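Local atomic coordinates of R.MvaI (Kocuria varians, PDB entry 2OA9), a protein that acts as a monomeric restriction endonuclease that recognises its DNA target asymmetrically and belongs to the metal-binding PDDEXK nuclease clan. Residues 12-17 and 43-48; 82-87 and 211-216. All coordinates share one frame; numbering follows the deposited sequence.

Interaction 1 and interaction 2 lie on opposite sides of the chain's centre, their own centres 44 Å apart and their nearest atoms about 31 Å apart, so they do not touch. Along the chain they come in series: 12-17 with 43-48 is complete before 82-87 with 211-216 begins. The first joins two helices, 6-19 and 33-49; helix 6-19 also rests on strands 179-192 and 244-248 of the mixed sheet. The second lays helix 83-91 on strand 207-215 of a separate antiparallel sheet. The two contacts thus belong to separate sheet-and-helix parts of one chain, which is the whole assembly of this monomeric enzyme.

Interaction 1: residues 12-17 and 43-48; sequences KEAIQN and EKEEDN. With CD (cadmium ion), chain I.
Segments 12-17 and 43-48, on helices 6-19 and 33-49, come nearest each other at A14 and E45, whose CA atoms lie 5.6 Å apart. A14 CB meets E45 CB at 3.7 Å, and beyond this touch the glutamate chain passes over the A14 backbone to reach N17. There N17 ND2 donates to E45 OE2 over 2.8 Å, with an N-H...O angle of 173°. The bond lies in the amide plane of N17 but comes in from above the carboxylate, 44° out of its plane, the two flat groups being nearly perpendicular. A bend at chi2 (-55°) swings the E45 carboxylate toward N17 rather than straight out. Its other oxygen, OE1, takes a weak hydrogen bond from N48 ND2, one turn further on.

The pairing joins two helices of this MvaI/BcnI-family endonuclease, a member of the PDDEXK clan: A14 also packs on L42 and L49 of helix 33-49, while I15 faces strands 179-192 and 244-248. On another side of helix 33-49, E43 and E46 both bind a cadmium ion through both carboxylate oxygens, with E46 OE1 at 2.3 Å. H55 and a water also belong to this site. E43 bends at chi2 to get there, whereas E46 reaches the ion extended beyond CG; E46 OE2 also accepts a hydrogen bond from the backbone N of F54.

Interaction 2: residues 82-87 and 211-216; sequences GANTML and IRIGAY
I213 thrusts its CD1 methyl against the side chain of N84, the two side chains crossing at about a right angle. The methyl touches the amide carbon, N84 CG, at 3.5 Å and lies 3.6 Å from both N84 CB and N84 OD1, so an apolar tip bears on the root and carbonyl side of a polar group. It is equally close to the helix backbone, since I213 CD1 comes within 3.5 Å of N84 O. The second branch, I213 CG2, approaches that same carbonyl oxygen at 3.8 Å. With CG1 anti to its own carbonyl carbon (chi1 -47°) and CD1 extended beyond it, the isoleucine sets CD1 against N84 and L87, while CG2 stays beside N84 O.

Here the start of helix 83-91, with G82 as N-cap, lies across a face of the antiparallel sheet that includes strands 100-106, 207-215 and 225-235. I213 pairs through its backbone with L102 on one neighbouring strand and packs against T225 and D227 on the other. The buried amide of N84 finds its polar partner in that second strand too: ND2 hydrogen-bonds D227 OD2. One turn along the helix, L87 CB makes a looser apolar contact with I213 CD1 at 4.1 Å. L87 also packs against L102 and against V148 of strand 143-151, tying the helix to the three-stranded sheet as well.

Interaction 1: residues 12-17 and 43-48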
ATOM      1  N   LYS A  12      -6.885  18.201   9.281  1.00 13.00           N
ATOM      2  CA  LYS A  12      -5.832  19.183   8.993  1.00 13.35           C
ATOM      3  C   LYS A  12      -5.661  20.131  10.173  1.00 13.58           C
ATOM      4  O   LYS A  12      -4.541  20.461  10.503  1.00 15.00           O
ATOM      5  CB  LYS A  12      -6.054  19.967   7.705  1.00 13.94           C
ATOM      6  CG  LYS A  12      -5.981  19.136   6.455  1.00 17.27           C
ATOM      7  CD  LYS A  12      -6.386  19.971   5.242  1.00 20.13           C
ATOM      8  CE  LYS A  12      -6.248  19.254   3.907  0.50 21.93           C
ATOM      9  NZ  LYS A  12      -7.056  19.871   2.831  0.50 25.94           N
ATOM     10  N   GLU A  13      -6.768  20.594  10.752  1.00 13.58           N
ATOM     11  CA  GLU A  13      -6.702  21.468  11.917  1.00 14.25           C
ATOM     12  C   GLU A  13      -5.980  20.803  13.077  1.00 14.15           C
ATOM     13  O   GLU A  13      -5.155  21.437  13.733  1.00 14.28           O
ATOM     14  CB  GLU A  13      -8.103  21.966  12.300  1.00 14.52           C
ATOM     15  CG  GLU A  13      -8.186  22.776  13.591  1.00 15.58           C
ATOM     16  CD  GLU A  13      -9.546  23.398  13.849  1.00 19.49           C
ATOM     17  OE1 GLU A  13     -10.529  23.042  13.177  1.00 21.61           O
ATOM     18  OE2 GLU A  13      -9.607  24.295  14.741  1.00 20.40           O
ATOM     19  N   ALA A  14      -6.295  19.537  13.308  1.00 13.78           N
ATOM     20  CA  ALA A  14      -5.677  18.770  14.387  1.00 12.23           C
ATOM     21  C   ALA A  14      -4.163  18.656  14.161  1.00 13.59           C
ATOM     22  O   ALA A  14      -3.376  18.889  15.075  1.00 14.64           O
ATOM     23  CB  ALA A  14      -6.323  17.402  14.505  1.00 12.04           C
ATOM     24  N   ILE A  15      -3.759  18.291  12.954  1.00 13.81           N
ATOM     25  CA  ILE A  15      -2.327  18.163  12.643  1.00 13.81           C
ATOM     26  C   ILE A  15      -1.626  19.531  12.718  1.00 14.74           C
ATOM     27  O   ILE A  15      -0.526  19.651  13.240  1.00 15.33           O
ATOM     28  CB  ILE A  15      -2.150  17.497  11.285  1.00 13.57           C
ATOM     29  CG1 ILE A  15      -2.580  16.038  11.346  1.00 15.34           C
ATOM     30  CG2 ILE A  15      -0.723  17.607  10.787  1.00 16.55           C
ATOM     31  CD1 ILE A  15      -2.716  15.360  10.001  1.00 16.13           C
ATOM     32  N   GLN A  16      -2.272  20.580  12.232  1.00 15.07           N
ATOM     33  CA  GLN A  16      -1.737  21.909  12.302  1.00 15.31           C
ATOM     34  C   GLN A  16      -1.523  22.346  13.759  1.00 16.37           C
ATOM     35  O   GLN A  16      -0.523  22.986  14.061  1.00 17.54           O
ATOM     36  CB  GLN A  16      -2.674  22.879  11.576  1.00 17.32           C
ATOM     37  CG  GLN A  16      -2.119  24.296  11.524  1.00 16.57           C
ATOM     38  CD  GLN A  16      -1.057  24.454  10.476  1.00 19.19           C
ATOM     39  OE1 GLN A  16      -1.368  24.435   9.278  1.00 21.81           O
ATOM     40  NE2 GLN A  16       0.208  24.607  10.901  1.00 22.79           N
ATOM     41  N   ASN A  17      -2.438  21.988  14.653  1.00 15.17           N
ATOM     42  CA  ASN A  17      -2.304  22.309  16.050  1.00 16.14           C
ATOM     43  C   ASN A  17      -1.187  21.552  16.717  1.00 17.36           C
ATOM     44  O   ASN A  17      -0.523  22.102  17.581  1.00 19.68           O
ATOM     45  CB  ASN A  17      -3.594  22.024  16.814  1.00 14.82           C
ATOM     46  CG  ASN A  17      -4.716  23.017  16.487  1.00 17.56           C
ATOM     47  OD1 ASN A  17      -4.483  24.083  15.918  1.00 24.81           O
ATOM     48  ND2 ASN A  17      -5.918  22.665  16.847  1.00 20.19           N
ATOM     49  N   GLU A  43      -4.655  12.213  19.287  1.00 21.43           N
ATOM     50  CA  GLU A  43      -5.745  11.729  20.100  1.00 22.03           C
ATOM     51  C   GLU A  43      -6.297  12.840  21.004  1.00 22.07           C
ATOM     52  O   GLU A  43      -7.489  12.954  21.152  1.00 22.68           O
ATOM     53  CB  GLU A  43      -5.281  10.519  20.928  1.00 22.66           C
ATOM     54  CG  GLU A  43      -6.364   9.890  21.800  1.00 25.52           C
ATOM     55  CD  GLU A  43      -7.497   9.267  21.004  1.00 27.89           C
ATOM     56  OE1 GLU A  43      -7.305   8.885  19.820  1.00 29.86           O
ATOM     57  OE2 GLU A  43      -8.597   9.152  21.580  1.00 28.97           O
ATOM     58  N   LYS A  44      -5.431  13.666  21.585  1.00 22.11           N
ATOM     59  CA  LYS A  44      -5.871  14.802  22.396  1.00 23.31           C
ATOM     60  C   LYS A  44      -6.609  15.872  21.602  1.00 23.90           C
ATOM     61  O   LYS A  44      -7.515  16.504  22.113  1.00 23.71           O
ATOM     62  CB  LYS A  44      -4.693  15.465  23.117  1.00 23.89           C
ATOM     63  CG  LYS A  44      -4.115  14.651  24.234  1.00 25.43           C
ATOM     64  CD  LYS A  44      -2.765  15.205  24.702  1.00 27.72           C
ATOM     65  N   GLU A  45      -6.228  16.083  20.345  1.00 23.31           N
ATOM     66  CA  GLU A  45      -7.003  16.962  19.476  1.00 24.22           C
ATOM     67  C   GLU A  45      -8.445  16.551  19.152  1.00 24.72           C
ATOM     68  O   GLU A  45      -9.282  17.408  18.848  1.00 25.21           O
ATOM     69  CB  GLU A  45      -6.263  17.201  18.157  1.00 24.78           C
ATOM     70  CG  GLU A  45      -5.054  18.109  18.259  1.00 24.59           C
ATOM     71  CD  GLU A  45      -5.392  19.460  18.881  1.00 27.48           C
ATOM     72  OE1 GLU A  45      -4.904  19.719  19.995  1.00 31.34           O
ATOM     73  OE2 GLU A  45      -6.189  20.238  18.305  1.00 29.19           O
ATOM     74  N   GLU A  46      -8.772  15.267  19.169  1.00 25.68           N
ATOM     75  CA  GLU A  46     -10.192  14.869  19.019  1.00 26.89           C
ATOM     76  C   GLU A  46     -11.101  15.610  19.997  1.00 27.85           C
ATOM     77  O   GLU A  46     -12.117  16.176  19.609  1.00 29.26           O
ATOM     78  CB  GLU A  46     -10.381  13.365  19.235  1.00 25.94           C
ATOM     79  CG  GLU A  46      -9.809  12.490  18.133  1.00 26.72           C
ATOM     80  CD  GLU A  46      -9.818  11.009  18.496  1.00 26.57           C
ATOM     81  OE1 GLU A  46     -10.390  10.646  19.572  1.00 25.32           O
ATOM     82  OE2 GLU A  46      -9.253  10.198  17.716  1.00 24.93           O
ATOM     83  N   ASP A  47     -10.721  15.605  21.274  1.00 29.63           N
ATOM     84  CA  ASP A  47     -11.490  16.283  22.318  1.00 30.16           C
ATOM     85  C   ASP A  47     -11.503  17.799  22.137  1.00 30.90           C
ATOM     86  O   ASP A  47     -12.559  18.437  22.232  1.00 31.71           O
ATOM     87  CB  ASP A  47     -10.909  15.940  23.703  1.00 30.79           C
ATOM     88  N   ASN A  48     -10.329  18.376  21.868  1.00 30.78           N
ATOM     89  CA  ASN A  48     -10.207  19.823  21.719  1.00 31.06           C
ATOM     90  C   ASN A  48     -10.959  20.396  20.537  1.00 31.06           C
ATOM     91  O   ASN A  48     -11.290  21.587  20.542  1.00 32.04           O
ATOM     92  CB  ASN A  48      -8.741  20.227  21.574  1.00 31.45           C
ATOM     93  CG  ASN A  48      -8.022  20.249  22.873  1.00 33.30           C
ATOM     94  OD1 ASN A  48      -8.605  20.584  23.898  1.00 35.04           O
ATOM     95  ND2 ASN A  48      -6.730  19.900  22.847  1.00 36.02           N
TER
HETATM   96 CD    CD I 907      -9.748   8.466  19.601  0.80 33.46          CD
HETATM   97  O   HOH W   1     -11.574   7.450  20.514  1.00 40.19           O

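Interaction 2: residues 82-87 and 211-216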
ATOM      1  N   GLY A  82     -11.854 -17.484 -11.492  1.00 20.26           N
ATOM      2  CA  GLY A  82     -10.940 -18.519 -11.023  1.00 19.67           C
ATOM      3  C   GLY A  82      -9.516 -18.321 -11.518  1.00 18.40           C
ATOM      4  O   GLY A  82      -8.735 -19.288 -11.579  1.00 17.65           O
ATOM      5  N   ALA A  83      -9.166 -17.081 -11.877  1.00 17.53           N
ATOM      6  CA  ALA A  83      -7.818 -16.779 -12.331  1.00 15.55           C
ATOM      7  C   ALA A  83      -6.726 -17.256 -11.359  1.00 15.08           C
ATOM      8  O   ALA A  83      -5.723 -17.789 -11.806  1.00 15.07           O
ATOM      9  CB  ALA A  83      -7.658 -15.322 -12.556  1.00 15.01           C
ATOM     10  N   ASN A  84      -6.905 -17.047 -10.050  1.00 15.82           N
ATOM     11  CA  ASN A  84      -5.798 -17.351  -9.129  1.00 16.28           C
ATOM     12  C   ASN A  84      -5.526 -18.849  -9.041  1.00 15.31           C
ATOM     13  O   ASN A  84      -4.372 -19.290  -9.007  1.00 14.15           O
ATOM     14  CB  ASN A  84      -5.922 -16.551  -7.790  1.00 18.78           C
ATOM     15  CG  ASN A  84      -5.363 -15.066  -7.920  1.00 22.80           C
ATOM     16  OD1 ASN A  84      -4.826 -14.646  -8.967  1.00 28.09           O
ATOM     17  ND2 ASN A  84      -5.490 -14.294  -6.853  1.00 28.09           N
ATOM     18  N   THR A  85      -6.567 -19.667  -9.149  1.00 14.04           N
ATOM     19  CA  THR A  85      -6.431 -21.105  -9.258  1.00 13.96           C
ATOM     20  C   THR A  85      -5.724 -21.547 -10.533  1.00 13.61           C
ATOM     21  O   THR A  85      -4.854 -22.400 -10.513  1.00 14.10           O
ATOM     22  CB  THR A  85      -7.791 -21.789  -9.146  1.00 15.36           C
ATOM     23  OG1 THR A  85      -8.401 -21.419  -7.885  1.00 15.79           O
ATOM     24  CG2 THR A  85      -7.669 -23.314  -9.190  1.00 14.62           C
ATOM     25  N   MET A  86      -6.083 -20.936 -11.675  1.00 13.94           N
ATOM     26  CA  MET A  86      -5.352 -21.252 -12.907  1.00 15.20           C
ATOM     27  C   MET A  86      -3.882 -20.915 -12.788  1.00 13.88           C
ATOM     28  O   MET A  86      -3.010 -21.665 -13.211  1.00 14.83           O
ATOM     29  CB  MET A  86      -5.944 -20.536 -14.113  1.00 14.69           C
ATOM     30  CG  MET A  86      -5.281 -20.879 -15.435  1.00 16.03           C
ATOM     31  SD  MET A  86      -3.807 -19.852 -15.829  1.00 16.73           S
ATOM     32  CE  MET A  86      -4.636 -18.340 -16.097  1.00 18.88           C
ATOM     33  N   LEU A  87      -3.583 -19.750 -12.220  1.00 13.27           N
ATOM     34  CA  LEU A  87      -2.216 -19.288 -12.162  1.00 13.33           C
ATOM     35  C   LEU A  87      -1.369 -20.226 -11.334  1.00 14.00           C
ATOM     36  O   LEU A  87      -0.251 -20.580 -11.699  1.00 14.14           O
ATOM     37  CB  LEU A  87      -2.118 -17.881 -11.593  1.00 13.92           C
ATOM     38  CG  LEU A  87      -2.644 -16.740 -12.446  1.00 13.39           C
ATOM     39  CD1 LEU A  87      -2.670 -15.456 -11.602  1.00 13.99           C
ATOM     40  CD2 LEU A  87      -1.809 -16.535 -13.705  1.00 15.58           C
ATOM     41  N   ILE A 211       1.856 -11.443  -5.833  1.00 13.65           N
ATOM     42  CA  ILE A 211       0.972 -12.615  -5.996  1.00 14.01           C
ATOM     43  C   ILE A 211       1.387 -13.622  -4.952  1.00 13.82           C
ATOM     44  O   ILE A 211       2.540 -14.034  -4.911  1.00 13.54           O
ATOM     45  CB  ILE A 211       1.124 -13.164  -7.387  1.00 14.02           C
ATOM     46  CG1 ILE A 211       0.745 -12.097  -8.404  1.00 16.36           C
ATOM     47  CG2 ILE A 211       0.312 -14.468  -7.538  1.00 15.50           C
ATOM     48  CD1 ILE A 211       1.050 -12.498  -9.845  1.00 18.30           C
ATOM     49  N   ARG A 212       0.444 -14.039  -4.117  1.00 13.86           N
ATOM     50  CA  ARG A 212       0.723 -14.988  -3.025  1.00 14.41           C
ATOM     51  C   ARG A 212      -0.447 -15.939  -2.955  1.00 13.89           C
ATOM     52  O   ARG A 212      -1.355 -15.813  -2.118  1.00 15.78           O
ATOM     53  CB  ARG A 212       0.967 -14.228  -1.722  1.00 15.86           C
ATOM     54  CG  ARG A 212       1.431 -15.052  -0.554  1.00 21.28           C
ATOM     55  CD  ARG A 212       1.213 -14.345   0.777  1.00 29.80           C
ATOM     56  NE  ARG A 212       2.451 -13.966   1.455  1.00 38.02           N
ATOM     57  CZ  ARG A 212       2.985 -14.593   2.514  1.00 39.42           C
ATOM     58  NH1 ARG A 212       2.454 -15.692   3.046  1.00 42.06           N
ATOM     59  NH2 ARG A 212       4.097 -14.109   3.042  1.00 41.60           N
ATOM     60  N   ILE A 213      -0.432 -16.902  -3.850  1.00 14.13           N
ATOM     61  CA  ILE A 213      -1.517 -17.851  -3.982  1.00 14.47           C
ATOM     62  C   ILE A 213      -1.045 -19.209  -3.444  1.00 14.96           C
ATOM     63  O   ILE A 213      -0.185 -19.873  -4.039  1.00 14.92           O
ATOM     64  CB  ILE A 213      -1.940 -18.028  -5.415  1.00 13.96           C
ATOM     65  CG1 ILE A 213      -2.117 -16.700  -6.115  1.00 14.06           C
ATOM     66  CG2 ILE A 213      -3.252 -18.821  -5.451  1.00 14.04           C
ATOM     67  CD1 ILE A 213      -2.326 -16.783  -7.597  1.00 14.78           C
ATOM     68  N   GLY A 214      -1.634 -19.622  -2.350  1.00 15.17           N
ATOM     69  CA  GLY A 214      -1.281 -20.876  -1.738  1.00 14.32           C
ATOM     70  C   GLY A 214      -2.324 -21.938  -1.970  1.00 13.78           C
ATOM     71  O   GLY A 214      -3.251 -21.791  -2.747  1.00 14.71           O
ATOM     72  N   ALA A 215      -2.139 -23.028  -1.247  1.00 15.05           N
ATOM     73  CA  ALA A 215      -3.060 -24.149  -1.250  1.00 14.61           C
ATOM     74  C   ALA A 215      -3.237 -24.695   0.164  1.00 14.40           C
ATOM     75  O   ALA A 215      -2.270 -24.843   0.916  1.00 15.86           O
ATOM     76  CB  ALA A 215      -2.547 -25.272  -2.195  1.00 14.83           C
ATOM     77  N   TYR A 216      -4.455 -25.034   0.515  1.00 14.84           N
ATOM     78  CA  TYR A 216      -4.716 -25.691   1.797  1.00 15.68           C
ATOM     79  C   TYR A 216      -4.013 -27.046   1.824  1.00 17.19           C
ATOM     80  O   TYR A 216      -4.016 -27.769   0.837  1.00 16.63           O
ATOM     81  CB  TYR A 216      -6.217 -25.830   2.032  1.00 15.66           C
ATOM     82  CG  TYR A 216      -6.904 -24.504   2.278  1.00 17.17           C
ATOM     83  CD1 TYR A 216      -6.673 -23.784   3.435  1.00 19.63           C
ATOM     84  CD2 TYR A 216      -7.736 -23.932   1.309  1.00 19.95           C
ATOM     85  CE1 TYR A 216      -7.307 -22.547   3.666  1.00 21.28           C
ATOM     86  CE2 TYR A 216      -8.366 -22.702   1.530  1.00 20.71           C
ATOM     87  CZ  TYR A 216      -8.145 -22.021   2.713  1.00 23.47           C
ATOM     88  OH  TYR A 216      -8.746 -20.794   2.959  1.00 25.90           O
TER